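Local coordinates for putative prephenate dehydratase (Streptococcus mutans, PDB 4LUB), which probably catalyses the decarboxylation and dehydration of prephenate to 3-phenylpyruvate, a step of L-phenylalanine biosynthesis, at residues Val77-Leu82 with Tyr172-Val177; Asp191-Leu196 with Gly269-Tyr274; Leu212-Trp217 with Glu256-Ile261; Gly219-Lys224 with Asp242-Asn247. One frame throughout, in Å; residues are numbered along the deposited sequence.

Interaction 1 (Val77-Leu82 with Tyr172-Val177); sequences VAEIIL and YTRFWV
Val-77 and Ala-78 both face Val-177 across two antiparallel strands, a classic beta bulge at one end of an otherwise regular ladder in the sheet of the prephenate dehydratase region. The carbonyl O of Val-177 takes a straight bond from Val-77 N at 2.7 Å and a weak one from Ala-78 N. Beyond it Ile-80 pairs with Phe-175 and Leu-82 with Thr-173.

On the face carrying Ala-78, Ile-80 and Leu-82 the filling is apolar. The methyl of Ala-78 is a low bump that beds against the branched Val-177, CB to CB at 4.0 Å. Leu-82 comes obliquely to the Phe-175 ring, its CB 3.6 Å from CE1, while helix 14-22 packs over this side with Thr-15 and Val-18 on the ring.

The face of Glu-79, Ile-81, Arg-174 and Trp-176 is mixed, with a polar cluster at its centre. Glu-79 holds CG anti to its own N (chi1 -176°), which lays its stem along the Trp-176 edge and its carboxylate between indole and guanidinium. Arg-174 bends at chi3 to meet it, the two flat groups turned 64° apart. Ile-81 runs beside the Arg-174 stem and sets CG2 against CD1 of the Tyr-172 ring at 3.8 Å; Leu-234 of the second subunit also packs there. Arg-174 NH1 has further salt bridges to Glu-54 and Asp-242.

In the buried salt bridge Arg-174 NE meets Glu-79 OE2 at 2.9 Å from above the carboxylate plane, and NH2 meets OE1 through a weak, poorly angled bond; Trp-176 NE1 shares Glu-79 OE1, 2.8 Å away on its anti side.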
# COMPACT_ATOMS: atom_id res chain seq x y z
N VAL B 77 3.40 -20.13 -5.92
CA VAL B 77 2.85 -21.48 -5.83
C VAL B 77 2.90 -22.04 -4.41
O VAL B 77 2.35 -23.10 -4.13
CB VAL B 77 3.56 -22.45 -6.81
CG1 VAL B 77 3.25 -22.06 -8.24
CG2 VAL B 77 5.07 -22.48 -6.56
N ALA B 78 3.57 -21.32 -3.52
CA ALA B 78 3.57 -21.64 -2.09
C ALA B 78 4.01 -20.41 -1.30
O ALA B 78 4.84 -19.63 -1.77
CB ALA B 78 4.49 -22.82 -1.80
N GLU B 79 3.46 -20.26 -0.10
CA GLU B 79 3.89 -19.21 0.82
C GLU B 79 4.43 -19.78 2.13
O GLU B 79 3.80 -20.64 2.74
CB GLU B 79 2.73 -18.26 1.11
CG GLU B 79 3.10 -17.07 1.98
CD GLU B 79 1.90 -16.18 2.25
OE1 GLU B 79 1.35 -15.66 1.27
OE2 GLU B 79 1.57 -15.95 3.42
N ILE B 80 5.60 -19.30 2.56
CA ILE B 80 6.15 -19.67 3.87
C ILE B 80 6.31 -18.42 4.73
O ILE B 80 6.93 -17.45 4.31
CB ILE B 80 7.50 -20.42 3.75
CG1 ILE B 80 7.29 -21.75 3.04
CG2 ILE B 80 8.09 -20.69 5.14
CD1 ILE B 80 8.54 -22.31 2.38
N ILE B 81 5.72 -18.45 5.91
CA ILE B 81 5.88 -17.36 6.88
C ILE B 81 6.99 -17.63 7.90
O ILE B 81 6.99 -18.66 8.57
CB ILE B 81 4.56 -17.09 7.61
CG1 ILE B 81 3.49 -16.69 6.60
CG2 ILE B 81 4.74 -15.95 8.61
CD1 ILE B 81 2.12 -16.44 7.23
N LEU B 82 7.93 -16.70 7.98
CA LEU B 82 9.07 -16.77 8.89
C LEU B 82 9.01 -15.77 10.03
O LEU B 82 8.82 -14.58 9.80
CB LEU B 82 10.38 -16.53 8.12
CG LEU B 82 11.69 -16.91 8.81
CD1 LEU B 82 11.92 -18.42 8.88
CD2 LEU B 82 12.87 -16.21 8.14
N TYR B 172 7.41 -10.84 11.63
CA TYR B 172 7.00 -11.87 10.67
C TYR B 172 7.02 -11.42 9.21
O TYR B 172 6.54 -10.34 8.86
CB TYR B 172 5.62 -12.41 10.99
CG TYR B 172 5.58 -13.33 12.19
CD1 TYR B 172 5.78 -14.70 12.03
CD2 TYR B 172 5.35 -12.85 13.47
CE1 TYR B 172 5.76 -15.56 13.11
CE2 TYR B 172 5.32 -13.70 14.56
CZ TYR B 172 5.52 -15.05 14.37
OH TYR B 172 5.50 -15.91 15.45
N THR B 173 7.56 -12.29 8.36
CA THR B 173 7.66 -12.00 6.93
C THR B 173 7.04 -13.14 6.13
O THR B 173 7.22 -14.32 6.44
CB THR B 173 9.12 -11.81 6.49
OG1 THR B 173 9.70 -10.73 7.23
CG2 THR B 173 9.21 -11.49 4.99
N ARG B 174 6.34 -12.76 5.06
CA ARG B 174 5.77 -13.72 4.13
C ARG B 174 6.77 -13.87 2.99
O ARG B 174 7.25 -12.88 2.46
CB ARG B 174 4.42 -13.21 3.61
CG ARG B 174 3.37 -13.03 4.69
CD ARG B 174 2.13 -12.29 4.20
NE ARG B 174 1.34 -13.11 3.28
CZ ARG B 174 0.59 -12.64 2.30
NH1 ARG B 174 0.47 -11.33 2.13
NH2 ARG B 174 -0.09 -13.47 1.52
N PHE B 175 7.06 -15.11 2.62
CA PHE B 175 7.94 -15.41 1.49
C PHE B 175 7.12 -16.22 0.50
O PHE B 175 6.32 -17.07 0.89
CB PHE B 175 9.20 -16.20 1.89
CG PHE B 175 10.12 -15.47 2.84
CD1 PHE B 175 9.81 -15.35 4.18
CD2 PHE B 175 11.29 -14.89 2.37
CE1 PHE B 175 10.66 -14.68 5.04
CE2 PHE B 175 12.14 -14.21 3.22
CZ PHE B 175 11.82 -14.10 4.56
N TRP B 176 7.29 -15.92 -0.78
CA TRP B 176 6.68 -16.71 -1.83
C TRP B 176 7.66 -17.60 -2.57
O TRP B 176 8.78 -17.20 -2.87
CB TRP B 176 5.96 -15.80 -2.82
CG TRP B 176 4.63 -15.35 -2.34
CD1 TRP B 176 3.98 -15.75 -1.20
CD2 TRP B 176 3.77 -14.40 -2.98
NE1 TRP B 176 2.77 -15.10 -1.10
CE2 TRP B 176 2.61 -14.28 -2.18
CE3 TRP B 176 3.87 -13.64 -4.15
CZ2 TRP B 176 1.56 -13.43 -2.51
CZ3 TRP B 176 2.82 -12.80 -4.49
CH2 TRP B 176 1.68 -12.70 -3.67
N VAL B 177 7.21 -18.82 -2.84
CA VAL B 177 7.88 -19.68 -3.80
C VAL B 177 7.22 -19.43 -5.15
O VAL B 177 6.02 -19.63 -5.32
CB VAL B 177 7.78 -21.17 -3.42
CG1 VAL B 177 8.50 -22.03 -4.44
CG2 VAL B 177 8.33 -21.41 -2.02

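Interaction 2 (Asp191-Leu196 with Gly269-Tyr274); sequences DQKISL and GKYAVY
Tyr-271 lies under the strand 191-196 and meets it from CE1 to its hydroxyl, in an antiparallel pairing that joins strands 189-199 and 264-274 of the ACT region. Its CG takes the hemmed-in place between backbone N and carbonyl carbon (chi1 48°), and from CB the ring is thereby swung across the neighbouring strand. CG and CD2 pass beneath the carbonyl of Lys-193, whose O sits 4.0 Å above the ring plane, over the centre. Over the same face, toward its rim, Lys-193 CB comes to 3.6 Å from Tyr-271 CE1. CZ comes up to Ser-195 OG, which lies in the ring plane, and at the tip Tyr-271 OH donates a 2.7 Å hydrogen bond to Ser-195 OG.

The backbone frames this ring, with Lys-193 N to Tyr-271 O and Tyr-271 N to Lys-193 O each 3.1 Å. Farther along, Asp-191 and Val-273 meet CB to CB at 3.8 Å. On the reverse face, Ile-194 CD1 lies beside the extended Lys-270 chain, 3.9 Å from its CG. A water touches Gln-192 OE1 and Tyr-271 O there, while Gln-192 NE2 bonds Glu-189.

Ser-195 OG also bonds Asp-242, and the Tyr-271 ring meets Trp-176. Because Tyr-271 OH donates to Ser-195 OG, the serine's own hydrogen can point to Asp-242, a chain of hydrogen bonds that fixes the phenol's rotation and probably helps to stabilise the carboxylate's charge.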
# COMPACT_ATOMS: atom_id res chain seq x y z
N ASP B 191 -3.27 -21.92 5.90
CA ASP B 191 -4.23 -21.18 5.08
C ASP B 191 -4.12 -21.47 3.59
O ASP B 191 -3.13 -22.03 3.11
CB ASP B 191 -4.07 -19.67 5.32
CG ASP B 191 -5.40 -18.93 5.28
OD1 ASP B 191 -6.42 -19.55 4.90
OD2 ASP B 191 -5.44 -17.74 5.65
N GLN B 192 -5.20 -21.15 2.87
CA GLN B 192 -5.21 -21.13 1.41
C GLN B 192 -5.60 -19.76 0.87
O GLN B 192 -6.63 -19.20 1.27
CB GLN B 192 -6.16 -22.21 0.88
CG GLN B 192 -5.84 -23.59 1.41
CD GLN B 192 -4.94 -24.38 0.48
OE1 GLN B 192 -4.67 -23.96 -0.65
NE2 GLN B 192 -4.44 -25.52 0.95
N LYS B 193 -4.80 -19.23 -0.05
CA LYS B 193 -5.05 -17.89 -0.54
C LYS B 193 -4.89 -17.76 -2.04
O LYS B 193 -4.29 -18.62 -2.68
CB LYS B 193 -4.11 -16.88 0.15
CG LYS B 193 -4.55 -16.50 1.57
CD LYS B 193 -3.54 -15.56 2.23
CE LYS B 193 -3.97 -15.20 3.65
NZ LYS B 193 -3.02 -14.26 4.32
N ILE B 194 -5.43 -16.68 -2.59
CA ILE B 194 -5.20 -16.31 -3.97
C ILE B 194 -4.85 -14.83 -3.96
O ILE B 194 -5.49 -14.05 -3.25
CB ILE B 194 -6.43 -16.60 -4.89
CG1 ILE B 194 -6.20 -16.04 -6.29
CG2 ILE B 194 -7.72 -16.01 -4.30
CD1 ILE B 194 -7.16 -16.58 -7.33
N SER B 195 -3.83 -14.46 -4.71
CA SER B 195 -3.44 -13.06 -4.81
C SER B 195 -3.67 -12.55 -6.22
O SER B 195 -3.31 -13.21 -7.20
CB SER B 195 -1.97 -12.86 -4.41
OG SER B 195 -1.77 -13.19 -3.06
N LEU B 196 -4.26 -11.37 -6.31
CA LEU B 196 -4.62 -10.81 -7.60
C LEU B 196 -4.01 -9.43 -7.74
O LEU B 196 -3.85 -8.70 -6.75
CB LEU B 196 -6.14 -10.71 -7.75
CG LEU B 196 -6.98 -11.99 -7.80
CD1 LEU B 196 -8.46 -11.64 -7.64
CD2 LEU B 196 -6.73 -12.85 -9.02
N GLY B 269 -0.93 -15.59 -7.93
CA GLY B 269 -0.71 -16.89 -7.33
C GLY B 269 -1.92 -17.52 -6.65
O GLY B 269 -2.76 -16.82 -6.11
N LYS B 270 -2.00 -18.85 -6.74
CA LYS B 270 -2.85 -19.67 -5.88
C LYS B 270 -1.97 -20.60 -5.06
O LYS B 270 -1.24 -21.41 -5.62
CB LYS B 270 -3.88 -20.50 -6.67
CG LYS B 270 -4.79 -19.72 -7.60
CD LYS B 270 -5.77 -20.68 -8.24
CE LYS B 270 -6.56 -20.05 -9.37
NZ LYS B 270 -7.52 -21.04 -9.95
N TYR B 271 -2.03 -20.50 -3.73
CA TYR B 271 -1.00 -21.17 -2.94
C TYR B 271 -1.49 -21.55 -1.56
O TYR B 271 -2.42 -20.94 -1.02
CB TYR B 271 0.24 -20.27 -2.81
CG TYR B 271 -0.11 -18.85 -2.40
CD1 TYR B 271 -0.27 -18.53 -1.06
CD2 TYR B 271 -0.31 -17.85 -3.35
CE1 TYR B 271 -0.61 -17.24 -0.67
CE2 TYR B 271 -0.64 -16.56 -2.97
CZ TYR B 271 -0.79 -16.26 -1.62
OH TYR B 271 -1.13 -14.99 -1.21
N ALA B 272 -0.83 -22.55 -0.97
CA ALA B 272 -1.01 -22.83 0.45
C ALA B 272 -0.06 -21.96 1.27
O ALA B 272 1.00 -21.56 0.79
CB ALA B 272 -0.77 -24.31 0.74
N VAL B 273 -0.48 -21.63 2.49
CA VAL B 273 0.34 -20.89 3.43
C VAL B 273 0.90 -21.81 4.52
O VAL B 273 0.14 -22.48 5.21
CB VAL B 273 -0.44 -19.74 4.10
CG1 VAL B 273 0.46 -18.94 5.04
CG2 VAL B 273 -1.10 -18.86 3.03
N TYR B 274 2.21 -21.81 4.67
CA TYR B 274 2.90 -22.58 5.69
C TYR B 274 3.57 -21.61 6.65
O TYR B 274 3.93 -20.51 6.25
CB TYR B 274 3.93 -23.52 5.06
CG TYR B 274 3.37 -24.40 3.97
CD1 TYR B 274 2.75 -25.61 4.27
CD2 TYR B 274 3.47 -24.03 2.63
CE1 TYR B 274 2.24 -26.42 3.27
CE2 TYR B 274 2.97 -24.84 1.62
CZ TYR B 274 2.36 -26.03 1.94
OH TYR B 274 1.86 -26.83 0.94
O HOH W 1 -5.06 -21.74 -2.46

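Interaction 3 (Leu212-Trp217 with Glu256-Ile261); sequences LSTFAW and EELTSI
Thr-214 packs against Leu-258 and Ile-261 at the middle of this crossing of helices 208-216 and 248-261, the two helices of the ACT region, whose short segments run at 149° with axes 9.9 Å apart. Packing is closest on its inner side. Leu-258 divides its two methyls between neighbours: CD1 comes to the edge of the Phe-215 ring, 3.8 Å from CE1, and CD2 lies 3.7 Å from Thr-214 OG1. Ile-261 CD1 reaches the same hydroxyl oxygen at 3.6 Å; the hydroxyl itself is bonded to Lys-210 O. Deeper still, the Phe-215 ring stacks with Phe-243 and packs on Leu-196.

Outward the contact thins to a single polar reach. Glu-257, whose CG leaves on the side opposite its amide N (chi1 -167°), stretches past Thr-214 CG2 to the exposed Trp-217. There Trp-217 NE1, with the acceptor near its ring plane, bonds Glu-257 OE1 at 3.0 Å through the syn lone pair, the ring and carboxylate planes 58° apart.

Arg-218 makes a salt bridge to that same oxygen. Indole N-H and guanidinium together would be expected to favour a charged carboxylate, giving the solvent side of a largely apolar helix packing a polar tie.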
# COMPACT_ATOMS: atom_id res chain seq x y z
N LEU B 212 -14.37 -5.30 -4.90
CA LEU B 212 -14.49 -5.93 -3.59
C LEU B 212 -15.87 -6.53 -3.29
O LEU B 212 -15.96 -7.58 -2.65
CB LEU B 212 -14.11 -4.95 -2.48
CG LEU B 212 -12.61 -4.81 -2.16
CD1 LEU B 212 -11.71 -4.98 -3.37
CD2 LEU B 212 -12.32 -3.51 -1.43
N SER B 213 -16.94 -5.87 -3.73
CA SER B 213 -18.30 -6.40 -3.52
C SER B 213 -18.49 -7.77 -4.17
O SER B 213 -19.21 -8.62 -3.65
CB SER B 213 -19.35 -5.43 -4.05
OG SER B 213 -19.33 -4.22 -3.31
N THR B 214 -17.84 -7.95 -5.31
CA THR B 214 -17.87 -9.19 -6.06
C THR B 214 -17.49 -10.39 -5.19
O THR B 214 -18.12 -11.45 -5.23
CB THR B 214 -16.93 -9.12 -7.28
OG1 THR B 214 -17.40 -8.12 -8.19
CG2 THR B 214 -16.87 -10.44 -7.98
N PHE B 215 -16.42 -10.22 -4.41
CA PHE B 215 -15.98 -11.24 -3.47
C PHE B 215 -16.78 -11.21 -2.18
O PHE B 215 -17.07 -12.25 -1.59
CB PHE B 215 -14.49 -11.07 -3.18
CG PHE B 215 -13.61 -11.41 -4.35
CD1 PHE B 215 -13.30 -10.45 -5.30
CD2 PHE B 215 -13.08 -12.69 -4.49
CE1 PHE B 215 -12.48 -10.77 -6.38
CE2 PHE B 215 -12.27 -13.00 -5.56
CZ PHE B 215 -11.97 -12.04 -6.50
N ALA B 216 -17.08 -10.00 -1.72
CA ALA B 216 -17.81 -9.80 -0.48
C ALA B 216 -19.18 -10.48 -0.45
O ALA B 216 -19.48 -11.20 0.51
CB ALA B 216 -17.97 -8.31 -0.20
N TRP B 217 -20.00 -10.26 -1.47
CA TRP B 217 -21.34 -10.85 -1.45
C TRP B 217 -21.27 -12.37 -1.43
O TRP B 217 -22.16 -13.01 -0.87
CB TRP B 217 -22.23 -10.31 -2.60
CG TRP B 217 -22.09 -10.88 -4.02
CD1 TRP B 217 -21.48 -10.27 -5.08
CD2 TRP B 217 -22.58 -12.14 -4.51
NE1 TRP B 217 -21.56 -11.07 -6.20
CE2 TRP B 217 -22.22 -12.22 -5.88
CE3 TRP B 217 -23.27 -13.21 -3.93
CZ2 TRP B 217 -22.54 -13.33 -6.67
CZ3 TRP B 217 -23.58 -14.31 -4.73
CH2 TRP B 217 -23.21 -14.36 -6.08
N GLU B 256 -14.93 -14.53 -12.86
CA GLU B 256 -15.83 -14.36 -14.00
C GLU B 256 -16.66 -13.07 -13.90
O GLU B 256 -16.79 -12.34 -14.88
CB GLU B 256 -16.75 -15.57 -14.17
CG GLU B 256 -16.03 -16.86 -14.57
CD GLU B 256 -16.99 -18.00 -14.87
OE1 GLU B 256 -18.20 -17.76 -15.01
OE2 GLU B 256 -16.53 -19.16 -14.95
N GLU B 257 -17.23 -12.81 -12.73
CA GLU B 257 -17.97 -11.56 -12.54
C GLU B 257 -17.10 -10.30 -12.72
O GLU B 257 -17.54 -9.32 -13.31
CB GLU B 257 -18.65 -11.52 -11.16
CG GLU B 257 -19.67 -10.38 -11.08
CD GLU B 257 -20.50 -10.35 -9.80
OE1 GLU B 257 -20.38 -11.26 -8.94
OE2 GLU B 257 -21.26 -9.37 -9.65
N LEU B 258 -15.88 -10.31 -12.19
CA LEU B 258 -14.94 -9.22 -12.46
C LEU B 258 -14.83 -8.93 -13.96
O LEU B 258 -14.99 -7.79 -14.40
CB LEU B 258 -13.56 -9.53 -11.88
CG LEU B 258 -13.42 -9.54 -10.36
CD1 LEU B 258 -11.96 -9.64 -9.96
CD2 LEU B 258 -14.04 -8.30 -9.76
N THR B 259 -14.52 -9.97 -14.73
CA THR B 259 -14.50 -9.88 -16.19
C THR B 259 -15.79 -9.28 -16.77
O THR B 259 -15.73 -8.36 -17.59
CB THR B 259 -14.24 -11.27 -16.82
OG1 THR B 259 -13.03 -11.81 -16.27
CG2 THR B 259 -14.07 -11.14 -18.33
N SER B 260 -16.94 -9.81 -16.36
CA SER B 260 -18.22 -9.28 -16.83
C SER B 260 -18.42 -7.81 -16.49
O SER B 260 -19.15 -7.11 -17.19
CB SER B 260 -19.38 -10.12 -16.25
OG SER B 260 -19.79 -9.62 -14.99
N ILE B 261 -17.78 -7.33 -15.43
CA ILE B 261 -17.86 -5.93 -15.02
C ILE B 261 -16.84 -5.06 -15.80
O ILE B 261 -16.91 -3.83 -15.80
CB ILE B 261 -17.65 -5.79 -13.48
CG1 ILE B 261 -18.86 -6.35 -12.74
CG2 ILE B 261 -17.53 -4.35 -13.03
CD1 ILE B 261 -18.60 -6.60 -11.27

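Interaction 4 (Gly219-Lys224 with Asp242-Asn247); sequences GIDLTK and DFENHN
Asp-242 and Lys-224 form the last pair before a beta bulge near the open end of the beta hairpin 222-229/237-244 of the ACT region, with Asp-242 N giving a 2.9 Å bond to Lys-224 O. Thr-223 N then bonds Asp-242 O at 2.9 Å. Between this pair and Leu-222/Phe-243 the register slips by one residue, which makes the bulge, and Glu-244 N closes the ladder on Asp-221 O.

The carboxylate of Asp-242 works through water within the hairpin. One water links its OD2 to Thr-223 OG1, and another joins OD1 to Lys-224 NZ. Its direct partners, Arg-174 and Ser-195, lie on other strands, while Lys-224 NZ turns to Glu-54 and Ser-60. At the edge the like-charged Asp-221 and Glu-244 run side by side, OD2 to OE1 4.1 Å; a further water bridges Glu-244 OE1, Asp-221 N and Gly-219 O, the last residue being the positive-phi end of a Schellman motif.

On the reverse face the packing is apolar. Ile-220 crosses Phe-243 at about a right angle, its CG2 3.7 Å from CB. Leu-222, its CG trans to the main-chain nitrogen (chi1 -171°), folds over one ring face in a CH-pi contact, CD2 3.8 Å from the Phe-243 centroid and 27° off the ring normal.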
# COMPACT_ATOMS: atom_id res chain seq x y z
N GLY B 219 -19.14 -13.95 0.28
CA GLY B 219 -18.47 -14.29 1.52
C GLY B 219 -17.02 -14.75 1.41
O GLY B 219 -16.52 -15.44 2.29
N ILE B 220 -16.35 -14.38 0.32
CA ILE B 220 -14.91 -14.64 0.20
C ILE B 220 -14.15 -13.48 0.85
O ILE B 220 -14.19 -12.36 0.36
CB ILE B 220 -14.48 -14.80 -1.27
CG1 ILE B 220 -15.20 -16.01 -1.90
CG2 ILE B 220 -12.96 -14.97 -1.38
CD1 ILE B 220 -15.29 -15.95 -3.42
N ASP B 221 -13.46 -13.76 1.95
CA ASP B 221 -12.83 -12.71 2.75
C ASP B 221 -11.55 -12.14 2.15
O ASP B 221 -10.64 -12.87 1.80
CB ASP B 221 -12.50 -13.20 4.17
CG ASP B 221 -13.74 -13.50 4.98
OD1 ASP B 221 -14.76 -12.81 4.77
OD2 ASP B 221 -13.69 -14.37 5.86
N LEU B 222 -11.52 -10.81 2.06
CA LEU B 222 -10.32 -10.07 1.69
C LEU B 222 -9.39 -10.05 2.90
O LEU B 222 -9.80 -9.71 4.01
CB LEU B 222 -10.71 -8.64 1.28
CG LEU B 222 -9.78 -7.58 0.65
CD1 LEU B 222 -8.78 -7.02 1.64
CD2 LEU B 222 -9.06 -8.10 -0.58
N THR B 223 -8.14 -10.45 2.68
CA THR B 223 -7.19 -10.53 3.79
C THR B 223 -6.05 -9.53 3.64
O THR B 223 -5.27 -9.32 4.56
CB THR B 223 -6.59 -11.95 3.92
OG1 THR B 223 -5.77 -12.24 2.78
CG2 THR B 223 -7.71 -12.99 4.02
N LYS B 224 -5.96 -8.92 2.46
CA LYS B 224 -4.97 -7.88 2.20
C LYS B 224 -5.30 -7.06 0.97
O LYS B 224 -5.79 -7.60 -0.02
CB LYS B 224 -3.59 -8.52 2.03
CG LYS B 224 -2.47 -7.54 1.74
CD LYS B 224 -1.23 -8.29 1.29
CE LYS B 224 -0.33 -7.42 0.41
NZ LYS B 224 1.02 -8.02 0.26
N ASP B 242 -5.36 -9.99 -1.68
CA ASP B 242 -5.39 -11.39 -1.28
C ASP B 242 -6.80 -11.76 -0.82
O ASP B 242 -7.47 -10.98 -0.14
CB ASP B 242 -4.40 -11.71 -0.14
CG ASP B 242 -2.96 -11.33 -0.46
OD1 ASP B 242 -2.62 -11.01 -1.63
OD2 ASP B 242 -2.15 -11.40 0.48
N PHE B 243 -7.22 -12.97 -1.17
CA PHE B 243 -8.48 -13.52 -0.70
C PHE B 243 -8.25 -14.94 -0.25
O PHE B 243 -7.37 -15.63 -0.76
CB PHE B 243 -9.54 -13.54 -1.82
CG PHE B 243 -10.11 -12.19 -2.15
CD1 PHE B 243 -11.00 -11.57 -1.30
CD2 PHE B 243 -9.77 -11.55 -3.33
CE1 PHE B 243 -11.53 -10.34 -1.61
CE2 PHE B 243 -10.31 -10.32 -3.63
CZ PHE B 243 -11.19 -9.71 -2.77
N GLU B 244 -9.05 -15.38 0.71
CA GLU B 244 -9.04 -16.78 1.09
C GLU B 244 -9.45 -17.61 -0.12
O GLU B 244 -10.36 -17.22 -0.87
CB GLU B 244 -9.93 -17.03 2.30
CG GLU B 244 -9.14 -16.96 3.60
CD GLU B 244 -9.99 -16.94 4.84
OE1 GLU B 244 -11.17 -17.37 4.77
OE2 GLU B 244 -9.47 -16.51 5.89
N ASN B 245 -8.75 -18.71 -0.34
CA ASN B 245 -9.01 -19.56 -1.50
C ASN B 245 -9.42 -20.96 -1.07
O ASN B 245 -9.00 -21.95 -1.66
CB ASN B 245 -7.77 -19.62 -2.39
CG ASN B 245 -8.07 -20.17 -3.77
OD1 ASN B 245 -9.13 -19.90 -4.35
ND2 ASN B 245 -7.17 -21.00 -4.29
N HIS B 246 -10.24 -21.04 -0.03
CA HIS B 246 -10.73 -22.32 0.48
C HIS B 246 -11.79 -22.90 -0.46
O HIS B 246 -11.91 -24.12 -0.59
CB HIS B 246 -11.28 -22.15 1.90
CG HIS B 246 -10.22 -21.85 2.90
ND1 HIS B 246 -9.24 -22.76 3.24
CD2 HIS B 246 -9.96 -20.74 3.63
CE1 HIS B 246 -8.44 -22.23 4.14
NE2 HIS B 246 -8.85 -21.00 4.39
N ASN B 247 -12.56 -22.03 -1.09
CA ASN B 247 -13.58 -22.47 -2.03
C ASN B 247 -13.21 -21.98 -3.42
O ASN B 247 -13.63 -20.91 -3.85
CB ASN B 247 -14.95 -21.92 -1.59
CG ASN B 247 -16.11 -22.56 -2.34
OD1 ASN B 247 -15.95 -23.11 -3.43
ND2 ASN B 247 -17.30 -22.47 -1.75
O HOH W 2 -13.53 -16.43 2.85
O HOH W 3 -3.16 -11.86 2.97
O HOH W 4 0.16 -10.23 -1.41

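Interactions 1, 2 and 4 are pairings within one continuous sheet, and interaction 3 is the helix pair that packs on it. Interaction 1 lies in the prephenate dehydratase range and the other three reach into the ACT range; strands 75-83 and 264-274 join interactions 1 and 2 side by side. Interactions 1 and 4 are buried, whereas 2 and 3 are partly so. A polar chain joins the three sheet contacts: Arg-174 of interaction 1 to Asp-242 of interaction 4, and Asp-242 to Ser-195 of interaction 2. Interaction 3, about 27 Å from interaction 1 between centres, is mostly apolar and connects to interaction 4 through Phe-215 and Phe-243. Interactions 1, 3 and 4 touch the second subunit.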